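Local coordinates for protein putative NADPH:quinone reductase (Bacillus thuringiensis, PDB 3GMS) that probably reduces quinones with NADPH, as a two-domain member of the medium-chain dehydrogenase/reductase superfamily, at residues K25-L30 against Q100-T105; N33-R38 against D108-I113. All coordinates share one frame; numbering follows the deposited sequence.

Contact 1 (K25-L30 against Q100-T105); sequences KNIEPL and QEYVKT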
ATOM      1  N   LYS A  25     -20.246   5.758  18.467  1.00 32.54           N
ATOM      2  CA  LYS A  25     -21.179   6.609  17.734  1.00 32.72           C
ATOM      3  C   LYS A  25     -22.476   5.876  17.517  1.00 33.52           C
ATOM      4  O   LYS A  25     -22.494   4.648  17.401  1.00 32.69           O
ATOM      5  CB  LYS A  25     -20.613   7.035  16.371  1.00 33.13           C
ATOM      6  CG  LYS A  25     -20.571   5.910  15.297  1.00 34.55           C
ATOM      7  CD  LYS A  25     -19.769   6.310  14.051  1.00 34.52           C
ATOM      8  CE  LYS A  25     -19.986   5.328  12.872  1.00 35.35           C
ATOM      9  NZ  LYS A  25     -19.008   5.626  11.776  1.00 34.73           N
ATOM     10  N   ASN A  26     -23.566   6.633  17.438  1.00 33.05           N
ATOM     11  CA  ASN A  26     -24.807   6.038  17.000  1.00 33.65           C
ATOM     12  C   ASN A  26     -24.789   5.696  15.512  1.00 33.33           C
ATOM     13  O   ASN A  26     -24.240   6.434  14.732  1.00 32.98           O
ATOM     14  CB  ASN A  26     -25.990   6.953  17.322  1.00 34.55           C
ATOM     15  CG  ASN A  26     -27.287   6.214  17.249  1.00 37.22           C
ATOM     16  OD1 ASN A  26     -28.117   6.474  16.375  1.00 41.31           O
ATOM     17  ND2 ASN A  26     -27.438   5.221  18.112  1.00 38.16           N
ATOM     18  N   ILE A  27     -25.400   4.580  15.130  1.00 33.39           N
ATOM     19  CA  ILE A  27     -25.384   4.123  13.742  1.00 33.90           C
ATOM     20  C   ILE A  27     -26.558   4.710  12.971  1.00 34.36           C
ATOM     21  O   ILE A  27     -27.695   4.449  13.330  1.00 33.96           O
ATOM     22  CB  ILE A  27     -25.418   2.601  13.663  1.00 32.96           C
ATOM     23  CG1 ILE A  27     -24.184   2.009  14.381  1.00 34.21           C
ATOM     24  CG2 ILE A  27     -25.499   2.135  12.205  1.00 35.61           C
ATOM     25  CD1 ILE A  27     -22.874   2.557  13.875  1.00 32.58           C
ATOM     26  N   GLU A  28     -26.268   5.516  11.948  1.00 34.69           N
ATOM     27  CA  GLU A  28     -27.303   6.187  11.148  1.00 35.87           C
ATOM     28  C   GLU A  28     -27.905   5.204  10.140  1.00 35.89           C
ATOM     29  O   GLU A  28     -27.293   4.195   9.824  1.00 35.03           O
ATOM     30  CB  GLU A  28     -26.738   7.432  10.432  1.00 35.85           C
ATOM     31  CG  GLU A  28     -26.111   8.471  11.370  1.00 38.78           C
ATOM     32  CD  GLU A  28     -25.084   9.409  10.676  1.00 44.15           C
ATOM     33  OE1 GLU A  28     -25.059   9.481   9.430  1.00 43.35           O
ATOM     34  OE2 GLU A  28     -24.305  10.098  11.384  1.00 46.30           O
ATOM     35  N   PRO A  29     -29.126   5.484   9.638  1.00 36.72           N
ATOM     36  CA  PRO A  29     -29.705   4.678   8.557  1.00 36.99           C
ATOM     37  C   PRO A  29     -28.849   4.689   7.291  1.00 37.30           C
ATOM     38  O   PRO A  29     -28.136   5.662   7.034  1.00 37.66           O
ATOM     39  CB  PRO A  29     -31.046   5.384   8.279  1.00 37.69           C
ATOM     40  CG  PRO A  29     -31.432   5.970   9.587  1.00 36.78           C
ATOM     41  CD  PRO A  29     -30.117   6.431  10.200  1.00 37.02           C
ATOM     42  N   LEU A  30     -28.933   3.618   6.508  1.00 36.92           N
ATOM     43  CA  LEU A  30     -28.122   3.457   5.297  1.00 37.62           C
ATOM     44  C   LEU A  30     -28.706   4.218   4.108  1.00 38.12           C
ATOM     45  O   LEU A  30     -29.920   4.261   3.946  1.00 37.94           O
ATOM     46  CB  LEU A  30     -28.021   1.976   4.930  1.00 37.02           C
ATOM     47  CG  LEU A  30     -27.462   1.003   5.966  1.00 37.51           C
ATOM     48  CD1 LEU A  30     -27.281  -0.361   5.331  1.00 37.24           C
ATOM     49  CD2 LEU A  30     -26.139   1.494   6.518  1.00 39.19           C
ATOM     50  N   GLN A 100     -12.665   1.017  12.596  1.00 20.87           N
ATOM     51  CA  GLN A 100     -13.884   1.133  13.384  1.00 22.02           C
ATOM     52  C   GLN A 100     -14.659  -0.158  13.262  1.00 22.92           C
ATOM     53  O   GLN A 100     -14.362  -1.005  12.421  1.00 23.09           O
ATOM     54  CB  GLN A 100     -14.737   2.345  12.926  1.00 21.67           C
ATOM     55  CG  GLN A 100     -15.247   2.262  11.529  1.00 24.35           C
ATOM     56  CD  GLN A 100     -16.143   3.465  11.167  1.00 23.95           C
ATOM     57  OE1 GLN A 100     -16.956   3.922  11.992  1.00 23.94           O
ATOM     58  NE2 GLN A 100     -15.981   3.985   9.940  1.00 22.51           N
ATOM     59  N   GLU A 101     -15.686  -0.286  14.094  1.00 22.27           N
ATOM     60  CA  GLU A 101     -16.405  -1.522  14.233  1.00 23.29           C
ATOM     61  C   GLU A 101     -17.193  -1.795  12.960  1.00 22.73           C
ATOM     62  O   GLU A 101     -17.229  -2.935  12.479  1.00 23.22           O
ATOM     63  CB  GLU A 101     -17.348  -1.427  15.438  1.00 24.53           C
ATOM     64  CG  GLU A 101     -18.135  -2.696  15.741  1.00 26.90           C
ATOM     65  CD  GLU A 101     -18.876  -2.624  17.075  1.00 33.94           C
ATOM     66  OE1 GLU A 101     -18.764  -1.596  17.816  1.00 32.25           O
ATOM     67  OE2 GLU A 101     -19.529  -3.643  17.390  1.00 34.84           O
ATOM     68  N   TYR A 102     -17.842  -0.754  12.443  1.00 23.70           N
ATOM     69  CA  TYR A 102     -18.649  -0.860  11.248  1.00 22.72           C
ATOM     70  C   TYR A 102     -18.236   0.168  10.211  1.00 22.53           C
ATOM     71  O   TYR A 102     -18.127   1.361  10.518  1.00 23.54           O
ATOM     72  CB  TYR A 102     -20.121  -0.580  11.572  1.00 23.78           C
ATOM     73  CG  TYR A 102     -20.730  -1.494  12.617  1.00 24.00           C
ATOM     74  CD1 TYR A 102     -21.139  -2.781  12.278  1.00 26.65           C
ATOM     75  CD2 TYR A 102     -20.908  -1.053  13.920  1.00 26.28           C
ATOM     76  CE1 TYR A 102     -21.732  -3.630  13.224  1.00 28.37           C
ATOM     77  CE2 TYR A 102     -21.500  -1.884  14.889  1.00 29.08           C
ATOM     78  CZ  TYR A 102     -21.908  -3.165  14.525  1.00 31.35           C
ATOM     79  OH  TYR A 102     -22.510  -4.011  15.416  1.00 32.23           O
ATOM     80  N   VAL A 103     -18.125  -0.263   8.954  1.00 22.49           N
ATOM     81  CA  VAL A 103     -17.670   0.613   7.861  1.00 21.98           C
ATOM     82  C   VAL A 103     -18.704   0.604   6.740  1.00 22.05           C
ATOM     83  O   VAL A 103     -19.162  -0.465   6.339  1.00 22.84           O
ATOM     84  CB  VAL A 103     -16.316   0.111   7.290  1.00 22.09           C
ATOM     85  CG1 VAL A 103     -15.936   0.867   5.982  1.00 23.60           C
ATOM     86  CG2 VAL A 103     -15.243   0.275   8.369  1.00 21.27           C
ATOM     87  N   LYS A 104     -19.062   1.784   6.248  1.00 23.35           N
ATOM     88  CA  LYS A 104     -19.895   1.903   5.041  1.00 24.21           C
ATOM     89  C   LYS A 104     -19.116   2.417   3.870  1.00 24.67           C
ATOM     90  O   LYS A 104     -18.216   3.255   4.038  1.00 25.12           O
ATOM     91  CB  LYS A 104     -21.045   2.884   5.283  1.00 24.93           C
ATOM     92  CG  LYS A 104     -21.910   2.517   6.474  1.00 28.46           C
ATOM     93  CD  LYS A 104     -23.246   3.266   6.423  1.00 32.69           C
ATOM     94  CE  LYS A 104     -23.097   4.752   6.598  1.00 36.77           C
ATOM     95  NZ  LYS A 104     -22.188   5.040   7.730  1.00 42.01           N
ATOM     96  N   THR A 105     -19.488   1.954   2.673  1.00 24.26           N
ATOM     97  CA  THR A 105     -18.944   2.485   1.456  1.00 25.67           C
ATOM     98  C   THR A 105     -19.983   2.223   0.354  1.00 26.44           C
ATOM     99  O   THR A 105     -20.942   1.459   0.572  1.00 27.84           O
ATOM    100  CB  THR A 105     -17.589   1.808   1.040  1.00 24.92           C
ATOM    101  OG1 THR A 105     -17.048   2.499  -0.097  1.00 24.21           O
ATOM    102  CG2 THR A 105     -17.810   0.323   0.657  1.00 24.21           C
TER
HETATM  103  O   HOH W   1     -19.915   3.331   9.892  1.00 30.90           O
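Lys25 reaches across to Gln100 with the end of its long side chain. At its root, CG lies between the backbone N and the carbonyl carbon (chi1 73°). From there the chain runs fully extended. CB, CG and CD span the distance between the segments without touching 100-105, and the side chain packs on Leu7 and Ile65 as it goes. Lys25 CE is the first atom to arrive, 3.5 Å from Gln100 OE1. Lys25 NZ ends the chain with a hydrogen bond of 2.7 Å to Gln100 OE1. It approaches in the carbonyl plane, on a lone pair, at a C=O...N angle of 133°. The two side chains meet at about a right angle. Lys25 NZ also donates to a water whose oxygen is 3.1 Å away, and that water donates to Tyr102 O. The lysine thus serves two acceptors that lie close together, one directly and one through water. The amide keeps its orientation with help from the other end, where Gln100 NE2 bonds to Gly97 O.

The contact sits at the surface of the GroES-like domain of this medium-chain dehydrogenase/reductase fold. Strand 20-26 belongs to a small antiparallel pair with strand 4-10. Strand 102-106 belongs to the larger curled sheet, where it runs antiparallel to strand 34-43.

Beyond Lys25 the touching atoms are carbons. Ile27 CD1 comes obliquely to the Tyr102 ring, 4.1 Å from Tyr102 CD2. Glu101 CG lies 3.5 Å above one face of that ring, toward its rim, and Tyr102 also stacks with Phe36. Farther along, Leu30 CD2 presses on Lys104 CD at 3.4 Å, a tight fit. Lys104 bends at its last two torsions. Its ammonium forms a salt bridge with Glu96, which probably eases its nearness to the ammonium of Lys25.

Contact 2 (N33-R38 against D108-I113); sequences NEVFVR and DFVVPI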
ATOM      1  N   ASN A  33     -27.306   3.429  -1.982  1.00 37.75           N
ATOM      2  CA  ASN A  33     -26.291   2.572  -2.619  1.00 37.20           C
ATOM      3  C   ASN A  33     -25.181   2.117  -1.650  1.00 35.18           C
ATOM      4  O   ASN A  33     -24.131   1.654  -2.098  1.00 35.08           O
ATOM      5  CB  ASN A  33     -25.677   3.234  -3.877  1.00 37.64           C
ATOM      6  CG  ASN A  33     -25.152   2.196  -4.918  1.00 42.53           C
ATOM      7  OD1 ASN A  33     -25.780   1.146  -5.163  1.00 47.26           O
ATOM      8  ND2 ASN A  33     -23.994   2.495  -5.531  1.00 45.81           N
ATOM      9  N   GLU A  34     -25.442   2.208  -0.347  1.00 33.84           N
ATOM     10  CA  GLU A  34     -24.417   1.903   0.680  1.00 32.55           C
ATOM     11  C   GLU A  34     -24.405   0.444   1.127  1.00 30.73           C
ATOM     12  O   GLU A  34     -25.436  -0.241   1.123  1.00 30.35           O
ATOM     13  CB  GLU A  34     -24.615   2.752   1.929  1.00 32.92           C
ATOM     14  CG  GLU A  34     -24.285   4.217   1.797  1.00 35.95           C
ATOM     15  CD  GLU A  34     -24.253   4.932   3.146  1.00 38.58           C
ATOM     16  OE1 GLU A  34     -25.182   4.761   3.981  1.00 35.18           O
ATOM     17  OE2 GLU A  34     -23.282   5.677   3.360  1.00 39.75           O
ATOM     18  N   VAL A  35     -23.221  -0.017   1.534  1.00 27.98           N
ATOM     19  CA  VAL A  35     -23.057  -1.367   2.071  1.00 26.67           C
ATOM     20  C   VAL A  35     -22.494  -1.161   3.488  1.00 26.25           C
ATOM     21  O   VAL A  35     -21.642  -0.308   3.667  1.00 25.70           O
ATOM     22  CB  VAL A  35     -22.124  -2.208   1.153  1.00 26.38           C
ATOM     23  CG1 VAL A  35     -21.818  -3.571   1.768  1.00 27.15           C
ATOM     24  CG2 VAL A  35     -22.803  -2.379  -0.237  1.00 25.61           C
ATOM     25  N   PHE A  36     -23.000  -1.917   4.465  1.00 25.32           N
ATOM     26  CA  PHE A  36     -22.680  -1.713   5.874  1.00 24.93           C
ATOM     27  C   PHE A  36     -21.945  -2.980   6.356  1.00 24.43           C
ATOM     28  O   PHE A  36     -22.522  -4.080   6.329  1.00 26.20           O
ATOM     29  CB  PHE A  36     -24.009  -1.486   6.632  1.00 24.61           C
ATOM     30  CG  PHE A  36     -23.859  -1.315   8.120  1.00 23.95           C
ATOM     31  CD1 PHE A  36     -23.409  -0.124   8.642  1.00 24.95           C
ATOM     32  CD2 PHE A  36     -24.211  -2.349   9.000  1.00 26.29           C
ATOM     33  CE1 PHE A  36     -23.285   0.038  10.005  1.00 26.39           C
ATOM     34  CE2 PHE A  36     -24.088  -2.199  10.357  1.00 26.97           C
ATOM     35  CZ  PHE A  36     -23.630  -0.999  10.869  1.00 25.92           C
ATOM     36  N   VAL A  37     -20.678  -2.846   6.783  1.00 23.45           N
ATOM     37  CA  VAL A  37     -19.833  -4.009   6.934  1.00 22.32           C
ATOM     38  C   VAL A  37     -19.255  -4.057   8.352  1.00 21.76           C
ATOM     39  O   VAL A  37     -18.660  -3.063   8.828  1.00 21.22           O
ATOM     40  CB  VAL A  37     -18.675  -3.915   5.885  1.00 21.80           C
ATOM     41  CG1 VAL A  37     -17.684  -5.064   6.080  1.00 21.81           C
ATOM     42  CG2 VAL A  37     -19.254  -3.947   4.439  1.00 21.75           C
ATOM     43  N   ARG A  38     -19.458  -5.175   9.049  1.00 22.13           N
ATOM     44  CA  ARG A  38     -18.836  -5.359  10.376  1.00 22.80           C
ATOM     45  C   ARG A  38     -17.389  -5.831  10.143  1.00 22.74           C
ATOM     46  O   ARG A  38     -17.184  -6.925   9.628  1.00 23.42           O
ATOM     47  CB  ARG A  38     -19.618  -6.395  11.221  1.00 23.92           C
ATOM     48  CG  ARG A  38     -18.914  -6.771  12.566  1.00 26.70           C
ATOM     49  CD  ARG A  38     -19.701  -7.838  13.392  1.00 31.59           C
ATOM     50  NE  ARG A  38     -20.153  -8.954  12.550  1.00 36.34           N
ATOM     51  CZ  ARG A  38     -19.471 -10.071  12.308  1.00 39.18           C
ATOM     52  NH1 ARG A  38     -18.270 -10.262  12.842  1.00 38.06           N
ATOM     53  NH2 ARG A  38     -20.001 -11.003  11.518  1.00 41.26           N
ATOM     54  N   ASP A 108     -20.356   0.131  -5.327  1.00 26.70           N
ATOM     55  CA  ASP A 108     -19.368   0.118  -6.424  1.00 27.89           C
ATOM     56  C   ASP A 108     -17.985  -0.355  -6.025  1.00 26.13           C
ATOM     57  O   ASP A 108     -17.243  -0.896  -6.834  1.00 26.88           O
ATOM     58  CB  ASP A 108     -19.233   1.524  -7.054  1.00 28.25           C
ATOM     59  CG  ASP A 108     -20.463   1.926  -7.838  1.00 36.29           C
ATOM     60  OD1 ASP A 108     -21.453   1.153  -7.819  1.00 40.03           O
ATOM     61  OD2 ASP A 108     -20.432   3.010  -8.455  1.00 42.60           O
ATOM     62  N   PHE A 109     -17.633  -0.134  -4.773  1.00 26.29           N
ATOM     63  CA  PHE A 109     -16.241  -0.315  -4.361  1.00 25.11           C
ATOM     64  C   PHE A 109     -16.086  -1.426  -3.340  1.00 25.68           C
ATOM     65  O   PHE A 109     -15.042  -1.548  -2.697  1.00 25.69           O
ATOM     66  CB  PHE A 109     -15.700   0.996  -3.777  1.00 25.49           C
ATOM     67  CG  PHE A 109     -15.899   2.167  -4.693  1.00 26.42           C
ATOM     68  CD1 PHE A 109     -15.535   2.074  -6.044  1.00 27.48           C
ATOM     69  CD2 PHE A 109     -16.479   3.344  -4.217  1.00 28.94           C
ATOM     70  CE1 PHE A 109     -15.741   3.160  -6.931  1.00 29.81           C
ATOM     71  CE2 PHE A 109     -16.688   4.424  -5.101  1.00 31.29           C
ATOM     72  CZ  PHE A 109     -16.313   4.316  -6.446  1.00 28.33           C
ATOM     73  N   VAL A 110     -17.147  -2.206  -3.149  1.00 24.75           N
ATOM     74  CA  VAL A 110     -17.082  -3.389  -2.310  1.00 24.81           C
ATOM     75  C   VAL A 110     -16.401  -4.540  -3.072  1.00 24.33           C
ATOM     76  O   VAL A 110     -16.854  -4.955  -4.138  1.00 23.93           O
ATOM     77  CB  VAL A 110     -18.514  -3.778  -1.831  1.00 25.29           C
ATOM     78  CG1 VAL A 110     -18.484  -5.100  -1.166  1.00 26.11           C
ATOM     79  CG2 VAL A 110     -19.073  -2.712  -0.865  1.00 26.02           C
ATOM     80  N   VAL A 111     -15.294  -5.051  -2.548  1.00 22.64           N
ATOM     81  CA  VAL A 111     -14.577  -6.147  -3.198  1.00 21.80           C
ATOM     82  C   VAL A 111     -14.882  -7.495  -2.546  1.00 22.22           C
ATOM     83  O   VAL A 111     -14.478  -7.744  -1.407  1.00 22.47           O
ATOM     84  CB  VAL A 111     -13.016  -5.918  -3.142  1.00 21.77           C
ATOM     85  CG1 VAL A 111     -12.284  -7.031  -3.834  1.00 21.27           C
ATOM     86  CG2 VAL A 111     -12.630  -4.528  -3.727  1.00 21.10           C
ATOM     87  N   PRO A 112     -15.568  -8.398  -3.277  1.00 22.90           N
ATOM     88  CA  PRO A 112     -15.862  -9.734  -2.743  1.00 23.93           C
ATOM     89  C   PRO A 112     -14.589 -10.524  -2.527  1.00 23.44           C
ATOM     90  O   PRO A 112     -13.712 -10.478  -3.369  1.00 23.92           O
ATOM     91  CB  PRO A 112     -16.667 -10.394  -3.888  1.00 25.11           C
ATOM     92  CG  PRO A 112     -17.251  -9.244  -4.658  1.00 25.92           C
ATOM     93  CD  PRO A 112     -16.135  -8.200  -4.634  1.00 23.89           C
ATOM     94  N   ILE A 113     -14.501 -11.251  -1.407  1.00 23.23           N
ATOM     95  CA  ILE A 113     -13.350 -12.100  -1.114  1.00 23.85           C
ATOM     96  C   ILE A 113     -13.797 -13.581  -1.080  1.00 24.93           C
ATOM     97  O   ILE A 113     -14.772 -13.900  -0.422  1.00 24.33           O
ATOM     98  CB  ILE A 113     -12.726 -11.738   0.242  1.00 23.38           C
ATOM     99  CG1 ILE A 113     -12.195 -10.294   0.169  1.00 23.77           C
ATOM    100  CG2 ILE A 113     -11.603 -12.728   0.585  1.00 23.51           C
ATOM    101  CD1 ILE A 113     -10.947 -10.090  -0.736  1.00 24.57           C
TER
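Asn33 opens the contact by pointing its amide at the carboxylate of Asp108. Its CG is anti to the backbone N (chi1 -153°), which carries the amide toward Asp108. Asn33 ND2 stops 3.7 Å from Asp108 OD1, too far for a hydrogen bond. The amide and carboxylate planes stand 80° apart. The firmer hold at this end is a backbone bond between Asn33 and Ala107, just before Asp108.

Two residues on, Val35 meets Val110, and the two side chains reach toward each other tip to tip. Val110 CG2 is the atom that does the touching. Val110 CG2 lies 3.7 Å from Val35 CB and almost as near to both methyls of Val35, so it rests over the fork of the opposing valine. Val74 and Val77 also pack on Val35, while Thr105 and Val90 pack on Val110. The two strands are not paired with each other. Strand 34-43 pairs with strand 102-106, and strand 110-112 pairs with strand 89-92. The valines therefore join two parts of the curled sheet of the GroES-like domain through side chains. Outside the sheet, Gln281 NE2 bonds to the backbone oxygens of Asp108 and Val110.

The buried grip is purely van der Waals, and the Asn33-Asp108 pair probably adds only weak electrostatic attraction.

Contact 1 lies at the surface, while contact 2 is partly buried, with its two valines in the interior. Both reach the same curled sheet, and their centres are 12 Å apart. Strands 34-43 and 102-106 join them as antiparallel neighbours, through probable backbone bonds Val103 N to Val37 O and Val35 N to Thr105 O. The chemistry follows the place. Contact 1 ties the N-terminal strand pair and the following loop to the sheet, using a hydrogen bond from a lysine to a side-chain amide, a bridging water and apolar patches. Contact 2 fastens parts of the sheet to one another, chiefly by aliphatic packing. Along the chain their segments alternate.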